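Putative methyltransferase from antibiotic biosynthesis pathway (Anabaena variabilis ATCC 29413, PDB 3EGE) probably transfers methyl groups from S-adenosylmethionine to an acceptor that has not been identified. Local coordinates at residues D132-Q137 with D151-L156; W140-F145 with F188-W193; P177-H182 with L245-I250. One frame throughout, in Å; residues are numbered along the deposited sequence.

Contact 1 of 3, residues D132-Q137 with D151-L156; sequences DIRLAQ and DALRFL
Arg134 reaches from the loop after strand 126-131 to the carbonyls of Phe155 and Leu153. Strand 126-131 is the fifth in the order of a Rossmann-like methyltransferase sheet, so the contact lies just past the C-terminal end of one of its parallel strands. The firm bond across it is Arg134 NH2 to Phe155 O, 2.7 Å and nearly straight at 165°, with the oxygen in the guanidinium plane. Arg134 NH1 adds two weak bonds, to that same Phe155 O and to Leu153 O, so one planar cation serves two carbonyls of 153-155. On its near side the guanidinium is steadied by Asp132. OD1 of that carboxylate takes Arg134 NE at 2.9 Å on its syn side as a salt bridge, and also accepts from Arg134 N, which comes from well above the carboxylate plane and closes an Asx turn. Asp132 OD2 is satisfied elsewhere, by Leu158 N, while Leu156 O receives Gln161 NE2. Beside these polar groups lies a small apolar patch: Ile133 CB meets Ala152 CB at 3.8 Å, and Leu153 CD1 touches both Ile133 CG2 and Arg134 CG. With Ile133 CG1 anti to the backbone N (chi1 -157°), the CG2 methyl is left to face Leu153, whose side chain crosses at about a right angle. One water joins the two backbones, accepting from Ile133 N at 2.9 Å and donating to Ala152 O at 2.7 Å.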
loop_
_atom_site.group_PDB
_atom_site.type_symbol
_atom_site.label_atom_id
_atom_site.label_comp_id
_atom_site.label_asym_id
_atom_site.label_seq_id
_atom_site.Cartn_x
_atom_site.Cartn_y
_atom_site.Cartn_z
ATOM N N ASP A 132 -3.219 9.143 -3.670
ATOM C CA ASP A 132 -3.391 10.565 -3.534
ATOM C C ASP A 132 -4.806 10.812 -2.938
ATOM O O ASP A 132 -5.823 10.729 -3.639
ATOM C CB ASP A 132 -3.199 11.265 -4.856
ATOM C CG ASP A 132 -3.228 12.766 -4.726
ATOM O OD1 ASP A 132 -3.550 13.285 -3.618
ATOM O OD2 ASP A 132 -2.925 13.415 -5.736
ATOM N N ILE A 133 -4.841 11.157 -1.653
ATOM C CA ILE A 133 -6.098 11.435 -0.931
ATOM C C ILE A 133 -6.920 12.597 -1.575
ATOM O O ILE A 133 -8.150 12.607 -1.495
ATOM C CB ILE A 133 -5.823 11.713 0.597
ATOM C CG1 ILE A 133 -7.066 11.442 1.456
ATOM C CG2 ILE A 133 -5.312 13.151 0.802
ATOM C CD1 ILE A 133 -7.516 10.042 1.492
ATOM N N ARG A 134 -6.219 13.533 -2.231
ATOM C CA ARG A 134 -6.813 14.639 -2.989
ATOM C C ARG A 134 -7.729 14.171 -4.133
ATOM O O ARG A 134 -8.557 14.968 -4.609
ATOM C CB ARG A 134 -5.717 15.602 -3.548
ATOM C CG ARG A 134 -4.991 16.462 -2.482
ATOM C CD ARG A 134 -3.655 17.096 -2.942
ATOM N NE ARG A 134 -2.752 15.998 -2.922
ATOM C CZ ARG A 134 -1.759 15.739 -2.070
ATOM N NH1 ARG A 134 -1.262 16.602 -1.199
ATOM N NH2 ARG A 134 -1.168 14.589 -2.228
ATOM N N LEU A 135 -7.536 12.923 -4.597
ATOM C CA LEU A 135 -8.343 12.301 -5.668
ATOM C C LEU A 135 -9.478 11.420 -5.144
ATOM O O LEU A 135 -10.303 10.951 -5.941
ATOM C CB LEU A 135 -7.450 11.444 -6.559
ATOM C CG LEU A 135 -6.276 12.145 -7.249
ATOM C CD1 LEU A 135 -5.394 11.100 -7.935
ATOM C CD2 LEU A 135 -6.816 13.181 -8.202
ATOM N N ALA A 136 -9.521 11.201 -3.822
ATOM C CA ALA A 136 -10.551 10.396 -3.203
ATOM C C ALA A 136 -11.920 11.122 -3.162
ATOM O O ALA A 136 -12.028 12.374 -3.170
ATOM C CB ALA A 136 -10.120 9.970 -1.786
ATOM N N GLN A 137 -12.963 10.303 -3.161
ATOM C CA GLN A 137 -14.304 10.776 -2.978
ATOM C C GLN A 137 -14.541 10.869 -1.454
ATOM O O GLN A 137 -13.764 10.322 -0.661
ATOM C CB GLN A 137 -15.304 9.888 -3.722
ATOM C CG GLN A 137 -15.565 8.496 -3.194
ATOM C CD GLN A 137 -16.377 7.682 -4.215
ATOM O OE1 GLN A 137 -15.812 7.038 -5.107
ATOM N NE2 GLN A 137 -17.705 7.765 -4.123
ATOM N N ASP A 151 -2.646 12.462 7.647
ATOM C CA ASP A 151 -1.414 11.712 7.359
ATOM C C ASP A 151 -1.280 11.432 5.877
ATOM O O ASP A 151 -0.191 11.531 5.349
ATOM C CB ASP A 151 -1.343 10.392 8.139
ATOM C CG ASP A 151 -1.176 10.585 9.644
ATOM O OD1 ASP A 151 -0.834 11.707 10.106
ATOM O OD2 ASP A 151 -1.376 9.572 10.364
ATOM N N ALA A 152 -2.373 11.062 5.224
ATOM C CA ALA A 152 -2.379 10.805 3.795
ATOM C C ALA A 152 -2.081 12.084 2.995
ATOM O O ALA A 152 -1.353 12.052 2.004
ATOM C CB ALA A 152 -3.731 10.187 3.369
ATOM N N LEU A 153 -2.620 13.212 3.456
ATOM C CA LEU A 153 -2.440 14.496 2.781
ATOM C C LEU A 153 -0.998 15.032 2.815
ATOM O O LEU A 153 -0.655 15.915 2.026
ATOM C CB LEU A 153 -3.461 15.526 3.321
ATOM C CG LEU A 153 -3.645 16.853 2.591
ATOM C CD1 LEU A 153 -4.185 16.627 1.187
ATOM C CD2 LEU A 153 -4.543 17.783 3.403
ATOM N N ARG A 154 -0.161 14.502 3.708
ATOM C CA ARG A 154 1.270 14.853 3.764
ATOM C C ARG A 154 2.038 14.427 2.522
ATOM O O ARG A 154 2.981 15.096 2.141
ATOM C CB ARG A 154 1.957 14.277 5.018
ATOM C CG ARG A 154 1.547 14.989 6.305
ATOM C CD ARG A 154 2.424 14.614 7.514
ATOM N NE ARG A 154 2.096 13.315 8.126
ATOM C CZ ARG A 154 2.679 12.124 7.881
ATOM N NH1 ARG A 154 3.670 11.965 6.983
ATOM N NH2 ARG A 154 2.258 11.048 8.550
ATOM N N PHE A 155 1.625 13.345 1.880
ATOM C CA PHE A 155 2.320 12.838 0.708
ATOM C C PHE A 155 1.988 13.627 -0.563
ATOM O O PHE A 155 1.008 14.308 -0.601
ATOM C CB PHE A 155 2.051 11.325 0.555
ATOM C CG PHE A 155 2.969 10.628 -0.420
ATOM C CD1 PHE A 155 4.370 10.847 -0.397
ATOM C CD2 PHE A 155 2.450 9.708 -1.335
ATOM C CE1 PHE A 155 5.210 10.219 -1.320
ATOM C CE2 PHE A 155 3.285 9.050 -2.224
ATOM C CZ PHE A 155 4.670 9.313 -2.216
ATOM N N LEU A 156 2.868 13.552 -1.556
ATOM C CA LEU A 156 2.778 14.256 -2.816
ATOM C C LEU A 156 1.560 13.955 -3.692
ATOM O O LEU A 156 1.064 12.828 -3.707
ATOM C CB LEU A 156 3.971 13.878 -3.707
ATOM C CG LEU A 156 5.399 14.196 -3.319
ATOM C CD1 LEU A 156 6.319 13.572 -4.360
ATOM C CD2 LEU A 156 5.593 15.696 -3.204
HETATM O O HOH W 1 -2.424 12.249 -0.442
#

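Contact 2 of 3, residues W140-F145 with F188-W193; sequences WLYDYF and FAAAAW
Trp140 meets the turn at 190-193 with the edge of its indole. From CB the side chain rises with CG between the backbone N and the carbonyl carbon (chi1 66°), which swings the ring back over its own chain, where Leu141 CB lies against one face. Trp140 CD1 passes 3.8 Å from Trp193 O. The next atom, Trp140 NE1, gives its hydrogen to Trp193 O at 2.8 Å and 162°; the acceptor lies close to the indole plane, although the donor stands 27° off the plane of the carbonyl. Further round, Trp140 CZ2 approaches Ala192 O at 3.9 Å, again at the ring edge. The NE1 bond helps to set the rotation of the indole, and Trp235 packs edge-to-face with it from helix 234-239. Next along the chain, Leu141 turns its CD2 methyl onto the backbone, 3.4 Å from Ala189 O and 3.8 Å from Ala190 CA. Tyr142 OH stands 3.9 Å from Ala190 CB. Ala190 to Trp193 form a type I beta turn, and the contact is the packing of that turn, in the loop after strand 172-181, against the helically coiled residues 140-143, in the loop between strand 126-131 and helix 146-153.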
loop_
_atom_site.group_PDB
_atom_site.type_symbol
_atom_site.label_atom_id
_atom_site.label_comp_id
_atom_site.label_asym_id
_atom_site.label_seq_id
_atom_site.Cartn_x
_atom_site.Cartn_y
_atom_site.Cartn_z
ATOM N N TRP A 140 -16.893 8.715 4.916
ATOM C CA TRP A 140 -17.321 8.852 6.315
ATOM C C TRP A 140 -16.187 8.707 7.351
ATOM O O TRP A 140 -16.226 9.361 8.389
ATOM C CB TRP A 140 -18.414 7.795 6.647
ATOM C CG TRP A 140 -17.914 6.408 6.601
ATOM C CD1 TRP A 140 -17.883 5.604 5.519
ATOM C CD2 TRP A 140 -17.302 5.681 7.671
ATOM N NE1 TRP A 140 -17.295 4.417 5.839
ATOM C CE2 TRP A 140 -16.917 4.434 7.154
ATOM C CE3 TRP A 140 -17.036 5.974 9.021
ATOM C CZ2 TRP A 140 -16.303 3.451 7.939
ATOM C CZ3 TRP A 140 -16.416 5.008 9.810
ATOM C CH2 TRP A 140 -16.044 3.764 9.256
ATOM N N LEU A 141 -15.223 7.818 7.060
ATOM C CA LEU A 141 -14.124 7.441 7.963
ATOM C C LEU A 141 -13.393 8.612 8.608
ATOM O O LEU A 141 -13.138 8.612 9.827
ATOM C CB LEU A 141 -13.105 6.544 7.209
ATOM C CG LEU A 141 -11.936 5.904 7.978
ATOM C CD1 LEU A 141 -12.446 5.125 9.197
ATOM C CD2 LEU A 141 -11.040 5.020 7.042
ATOM N N TYR A 142 -13.129 9.631 7.796
ATOM C CA TYR A 142 -12.352 10.792 8.242
ATOM C C TYR A 142 -13.108 11.772 9.119
ATOM O O TYR A 142 -12.484 12.627 9.732
ATOM C CB TYR A 142 -11.675 11.487 7.078
ATOM C CG TYR A 142 -10.995 10.496 6.165
ATOM C CD1 TYR A 142 -10.026 9.612 6.646
ATOM C CD2 TYR A 142 -11.335 10.441 4.807
ATOM C CE1 TYR A 142 -9.422 8.677 5.794
ATOM C CE2 TYR A 142 -10.751 9.546 3.976
ATOM C CZ TYR A 142 -9.793 8.667 4.456
ATOM O OH TYR A 142 -9.264 7.789 3.559
ATOM N N ASP A 143 -14.429 11.639 9.179
ATOM C CA ASP A 143 -15.227 12.412 10.112
ATOM C C ASP A 143 -15.085 11.895 11.563
ATOM O O ASP A 143 -15.419 12.605 12.499
ATOM C CB ASP A 143 -16.686 12.357 9.734
ATOM C CG ASP A 143 -16.951 12.886 8.373
ATOM O OD1 ASP A 143 -16.116 13.648 7.828
ATOM O OD2 ASP A 143 -18.013 12.499 7.863
ATOM N N TYR A 144 -14.653 10.644 11.722
ATOM C CA TYR A 144 -14.372 10.044 13.021
ATOM C C TYR A 144 -12.886 9.985 13.346
ATOM O O TYR A 144 -12.525 10.097 14.529
ATOM C CB TYR A 144 -14.960 8.628 13.112
ATOM C CG TYR A 144 -16.455 8.607 12.989
ATOM C CD1 TYR A 144 -17.285 8.761 14.117
ATOM C CD2 TYR A 144 -17.058 8.429 11.743
ATOM C CE1 TYR A 144 -18.687 8.739 13.986
ATOM C CE2 TYR A 144 -18.435 8.394 11.604
ATOM C CZ TYR A 144 -19.249 8.541 12.723
ATOM O OH TYR A 144 -20.605 8.504 12.549
ATOM N N PHE A 145 -12.055 9.769 12.325
ATOM C CA PHE A 145 -10.593 9.616 12.474
ATOM C C PHE A 145 -9.839 10.560 11.524
ATOM O O PHE A 145 -9.242 10.107 10.533
ATOM C CB PHE A 145 -10.212 8.145 12.247
ATOM C CG PHE A 145 -10.941 7.185 13.169
ATOM C CD1 PHE A 145 -10.776 7.270 14.546
ATOM C CD2 PHE A 145 -11.805 6.202 12.655
ATOM C CE1 PHE A 145 -11.449 6.387 15.406
ATOM C CE2 PHE A 145 -12.500 5.333 13.499
ATOM C CZ PHE A 145 -12.309 5.416 14.882
ATOM N N PHE A 188 -5.847 -2.299 5.461
ATOM C CA PHE A 188 -5.160 -1.019 5.489
ATOM C C PHE A 188 -6.222 0.081 5.785
ATOM O O PHE A 188 -7.432 -0.186 5.807
ATOM C CB PHE A 188 -4.300 -0.743 4.248
ATOM C CG PHE A 188 -4.983 -0.937 2.941
ATOM C CD1 PHE A 188 -5.772 0.068 2.394
ATOM C CD2 PHE A 188 -4.785 -2.119 2.209
ATOM C CE1 PHE A 188 -6.400 -0.108 1.122
ATOM C CE2 PHE A 188 -5.394 -2.307 0.946
ATOM C CZ PHE A 188 -6.201 -1.297 0.406
ATOM N N ALA A 189 -5.736 1.290 6.040
ATOM C CA ALA A 189 -6.528 2.427 6.547
ATOM C C ALA A 189 -8.015 2.530 6.106
ATOM O O ALA A 189 -8.908 2.412 6.965
ATOM C CB ALA A 189 -5.757 3.739 6.309
ATOM N N ALA A 190 -8.270 2.701 4.802
ATOM C CA ALA A 190 -9.649 2.841 4.277
ATOM C C ALA A 190 -10.308 1.535 3.768
ATOM O O ALA A 190 -11.396 1.589 3.191
ATOM C CB ALA A 190 -9.687 3.904 3.174
ATOM N N ALA A 191 -9.689 0.384 4.016
ATOM C CA ALA A 191 -10.183 -0.891 3.511
ATOM C C ALA A 191 -11.520 -1.327 4.140
ATOM O O ALA A 191 -12.328 -1.954 3.441
ATOM C CB ALA A 191 -9.105 -1.984 3.634
ATOM N N ALA A 192 -11.784 -0.967 5.408
ATOM C CA ALA A 192 -13.068 -1.295 6.058
ATOM C C ALA A 192 -14.144 -0.174 5.835
ATOM O O ALA A 192 -15.053 0.030 6.672
ATOM C CB ALA A 192 -12.865 -1.593 7.530
ATOM N N TRP A 193 -14.069 0.504 4.677
ATOM C CA TRP A 193 -15.032 1.555 4.286
ATOM C C TRP A 193 -16.515 1.150 4.272
ATOM O O TRP A 193 -17.358 2.008 4.346
ATOM C CB TRP A 193 -14.697 2.139 2.902
ATOM C CG TRP A 193 -14.778 1.189 1.757
ATOM C CD1 TRP A 193 -13.767 0.430 1.256
ATOM C CD2 TRP A 193 -15.921 0.920 0.940
ATOM N NE1 TRP A 193 -14.192 -0.279 0.168
ATOM C CE2 TRP A 193 -15.509 0.003 -0.061
ATOM C CE3 TRP A 193 -17.243 1.387 0.926
ATOM C CZ2 TRP A 193 -16.388 -0.500 -1.029
ATOM C CZ3 TRP A 193 -18.118 0.898 -0.063
ATOM C CH2 TRP A 193 -17.687 -0.038 -1.012
#

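Contact 3 of 3, residues P177-H182 with L245-I250; sequences PFLLPH and LQEIDI
Backbone bonds carry the pairing of Leu180 with Ile248. Leu180 N donates to Ile248 O at 2.9 Å and Ile248 N returns a bond to Leu180 O at 3.2 Å, the two closing the ring of an antiparallel hydrogen-bonded pair. Pro181, which has no N-H, stands opposite Glu247 in the adjoining non-hydrogen-bonded pair. Glu247 CA makes a C-H...O contact with Leu180 O, and beyond the proline His182 N reaches Gln246 O in a weak bond. This short ladder adds 247-248 as an edge strand to the mixed, Rossmann-like sheet of the methyltransferase, outside strand 172-181. Among apolar contacts, Leu180 CD1, on the face with Ile248, meets Ile250 CD1 tightly at 3.4 Å, the side chains crossing at about a right angle. Separately, Leu179 lies between two acids: Leu179 CD2 touches Asp249 CB at 3.5 Å, while its CD1 and CB make van der Waals contact with the Glu247 carboxylate. Glu247 CG sits between the backbone N and the carbonyl carbon (chi1 63°), and the extended chain beyond it carries the carboxylate obliquely across the Leu179 side chain. His182 and Gln246 run side by side, ring and amide planes 84° apart, with Gln246 OE1 3.7 Å from His182 CD2; that oxygen takes a weak hydrogen bond from Arg194 NH1. Water-mediated links finish the far end, where Asp249 OD1 also binds Gly251 N and forms a salt bridge with Arg253. A single water donates to Phe178 O and, at 2.7 Å, to Asp249 OD1, and accepts from Ile250 N.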
loop_
_atom_site.group_PDB
_atom_site.type_symbol
_atom_site.label_atom_id
_atom_site.label_comp_id
_atom_site.label_asym_id
_atom_site.label_seq_id
_atom_site.Cartn_x
_atom_site.Cartn_y
_atom_site.Cartn_z
ATOM N N PRO A 177 -6.646 3.806 -11.509
ATOM C CA PRO A 177 -7.189 3.630 -10.174
ATOM C C PRO A 177 -7.285 2.168 -9.754
ATOM O O PRO A 177 -7.547 1.313 -10.576
ATOM C CB PRO A 177 -8.607 4.231 -10.275
ATOM C CG PRO A 177 -8.671 4.904 -11.579
ATOM C CD PRO A 177 -7.703 4.203 -12.451
ATOM N N PHE A 178 -7.007 1.902 -8.484
ATOM C CA PHE A 178 -7.352 0.627 -7.880
ATOM C C PHE A 178 -8.539 1.002 -6.969
ATOM O O PHE A 178 -8.352 1.548 -5.859
ATOM C CB PHE A 178 -6.218 -0.049 -7.106
ATOM C CG PHE A 178 -6.679 -1.287 -6.379
ATOM C CD1 PHE A 178 -6.997 -2.448 -7.099
ATOM C CD2 PHE A 178 -6.868 -1.276 -4.984
ATOM C CE1 PHE A 178 -7.475 -3.610 -6.442
ATOM C CE2 PHE A 178 -7.349 -2.432 -4.310
ATOM C CZ PHE A 178 -7.668 -3.594 -5.044
ATOM N N LEU A 179 -9.744 0.737 -7.463
ATOM C CA LEU A 179 -10.986 0.971 -6.707
ATOM C C LEU A 179 -11.007 -0.143 -5.680
ATOM O O LEU A 179 -10.648 -1.285 -5.998
ATOM C CB LEU A 179 -12.216 0.903 -7.612
ATOM C CG LEU A 179 -12.218 1.887 -8.804
ATOM C CD1 LEU A 179 -13.405 1.640 -9.764
ATOM C CD2 LEU A 179 -12.190 3.324 -8.314
ATOM N N LEU A 180 -11.379 0.189 -4.452
ATOM C CA LEU A 180 -11.368 -0.782 -3.362
ATOM C C LEU A 180 -12.649 -1.613 -3.300
ATOM O O LEU A 180 -13.731 -1.033 -3.176
ATOM C CB LEU A 180 -11.206 -0.080 -2.017
ATOM C CG LEU A 180 -9.968 0.782 -1.753
ATOM C CD1 LEU A 180 -10.003 1.256 -0.257
ATOM C CD2 LEU A 180 -8.674 0.047 -2.094
ATOM N N PRO A 181 -12.544 -2.965 -3.382
ATOM C CA PRO A 181 -13.739 -3.786 -3.134
ATOM C C PRO A 181 -14.175 -3.639 -1.681
ATOM O O PRO A 181 -13.393 -3.210 -0.846
ATOM C CB PRO A 181 -13.263 -5.213 -3.388
ATOM C CG PRO A 181 -11.934 -5.087 -4.103
ATOM C CD PRO A 181 -11.369 -3.787 -3.739
ATOM N N HIS A 182 -15.417 -3.996 -1.392
ATOM C CA HIS A 182 -15.960 -3.885 -0.037
ATOM C C HIS A 182 -15.462 -4.962 0.929
ATOM O O HIS A 182 -15.598 -4.771 2.128
ATOM C CB HIS A 182 -17.491 -3.926 -0.071
ATOM C CG HIS A 182 -18.051 -5.277 -0.404
ATOM N ND1 HIS A 182 -18.460 -6.168 0.566
ATOM C CD2 HIS A 182 -18.220 -5.904 -1.591
ATOM C CE1 HIS A 182 -18.881 -7.276 -0.015
ATOM N NE2 HIS A 182 -18.738 -7.144 -1.322
ATOM N N LEU A 245 -22.825 0.271 -2.476
ATOM C CA LEU A 245 -21.681 0.271 -3.404
ATOM C C LEU A 245 -20.855 -0.994 -3.285
ATOM O O LEU A 245 -20.525 -1.393 -2.183
ATOM C CB LEU A 245 -20.754 1.448 -3.110
ATOM C CG LEU A 245 -21.292 2.862 -3.248
ATOM C CD1 LEU A 245 -20.177 3.841 -2.873
ATOM C CD2 LEU A 245 -21.818 3.127 -4.660
ATOM N N GLN A 246 -20.510 -1.618 -4.407
ATOM C CA GLN A 246 -19.617 -2.801 -4.387
ATOM C C GLN A 246 -18.141 -2.393 -4.329
ATOM O O GLN A 246 -17.310 -3.185 -3.868
ATOM C CB GLN A 246 -19.919 -3.780 -5.539
ATOM C CG GLN A 246 -21.392 -4.266 -5.587
ATOM C CD GLN A 246 -21.999 -4.678 -4.209
ATOM O OE1 GLN A 246 -21.385 -5.411 -3.423
ATOM N NE2 GLN A 246 -23.223 -4.211 -3.943
ATOM N N GLU A 247 -17.831 -1.182 -4.813
ATOM C CA GLU A 247 -16.488 -0.603 -4.731
ATOM C C GLU A 247 -16.499 0.920 -4.693
ATOM O O GLU A 247 -17.457 1.555 -5.131
ATOM C CB GLU A 247 -15.593 -1.100 -5.863
ATOM C CG GLU A 247 -16.041 -0.719 -7.260
ATOM C CD GLU A 247 -15.265 -1.438 -8.360
ATOM O OE1 GLU A 247 -14.263 -2.166 -8.073
ATOM O OE2 GLU A 247 -15.686 -1.267 -9.527
ATOM N N ILE A 248 -15.404 1.484 -4.196
ATOM C CA ILE A 248 -15.256 2.932 -4.008
ATOM C C ILE A 248 -13.827 3.412 -4.314
ATOM O O ILE A 248 -12.870 2.662 -4.134
ATOM C CB ILE A 248 -15.642 3.323 -2.539
ATOM C CG1 ILE A 248 -16.011 4.804 -2.445
ATOM C CG2 ILE A 248 -14.541 2.943 -1.542
ATOM C CD1 ILE A 248 -16.577 5.217 -1.084
ATOM N N ASP A 249 -13.708 4.661 -4.767
ATOM C CA ASP A 249 -12.419 5.262 -5.047
ATOM C C ASP A 249 -11.980 6.103 -3.861
ATOM O O ASP A 249 -12.541 7.155 -3.619
ATOM C CB ASP A 249 -12.433 6.135 -6.315
ATOM C CG ASP A 249 -11.017 6.602 -6.726
ATOM O OD1 ASP A 249 -10.010 6.253 -6.081
ATOM O OD2 ASP A 249 -10.902 7.319 -7.709
ATOM N N ILE A 250 -10.937 5.650 -3.173
ATOM C CA ILE A 250 -10.351 6.372 -2.036
ATOM C C ILE A 250 -8.937 6.873 -2.405
ATOM O O ILE A 250 -8.095 7.102 -1.533
ATOM C CB ILE A 250 -10.398 5.521 -0.745
ATOM C CG1 ILE A 250 -11.791 4.868 -0.592
ATOM C CG2 ILE A 250 -10.130 6.394 0.523
ATOM C CD1 ILE A 250 -11.902 3.930 0.602
HETATM O O HOH W 2 -9.149 4.035 -4.734
#

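The three contacts are neighbours, their centres 13 Å apart for contacts 1 and 2 and for contacts 2 and 3, and 16 Å for contacts 1 and 3. Ile133 CD1 of contact 1 packs on Tyr142 OH of contact 2 at 3.5 Å. Gln137 OE1 probably accepts from Asp249 N at 3.2 Å, joining contacts 1 and 3. Trp193 binds contact 2 to contact 3, its NE1 probably donating to Pro181 O at 3.2 Å. Ile250 CD1 is shared ground, 3.4 Å from Ala190 CB. Along the chain, contact 2 crosses both others, whereas contact 1 closes before contact 3 opens.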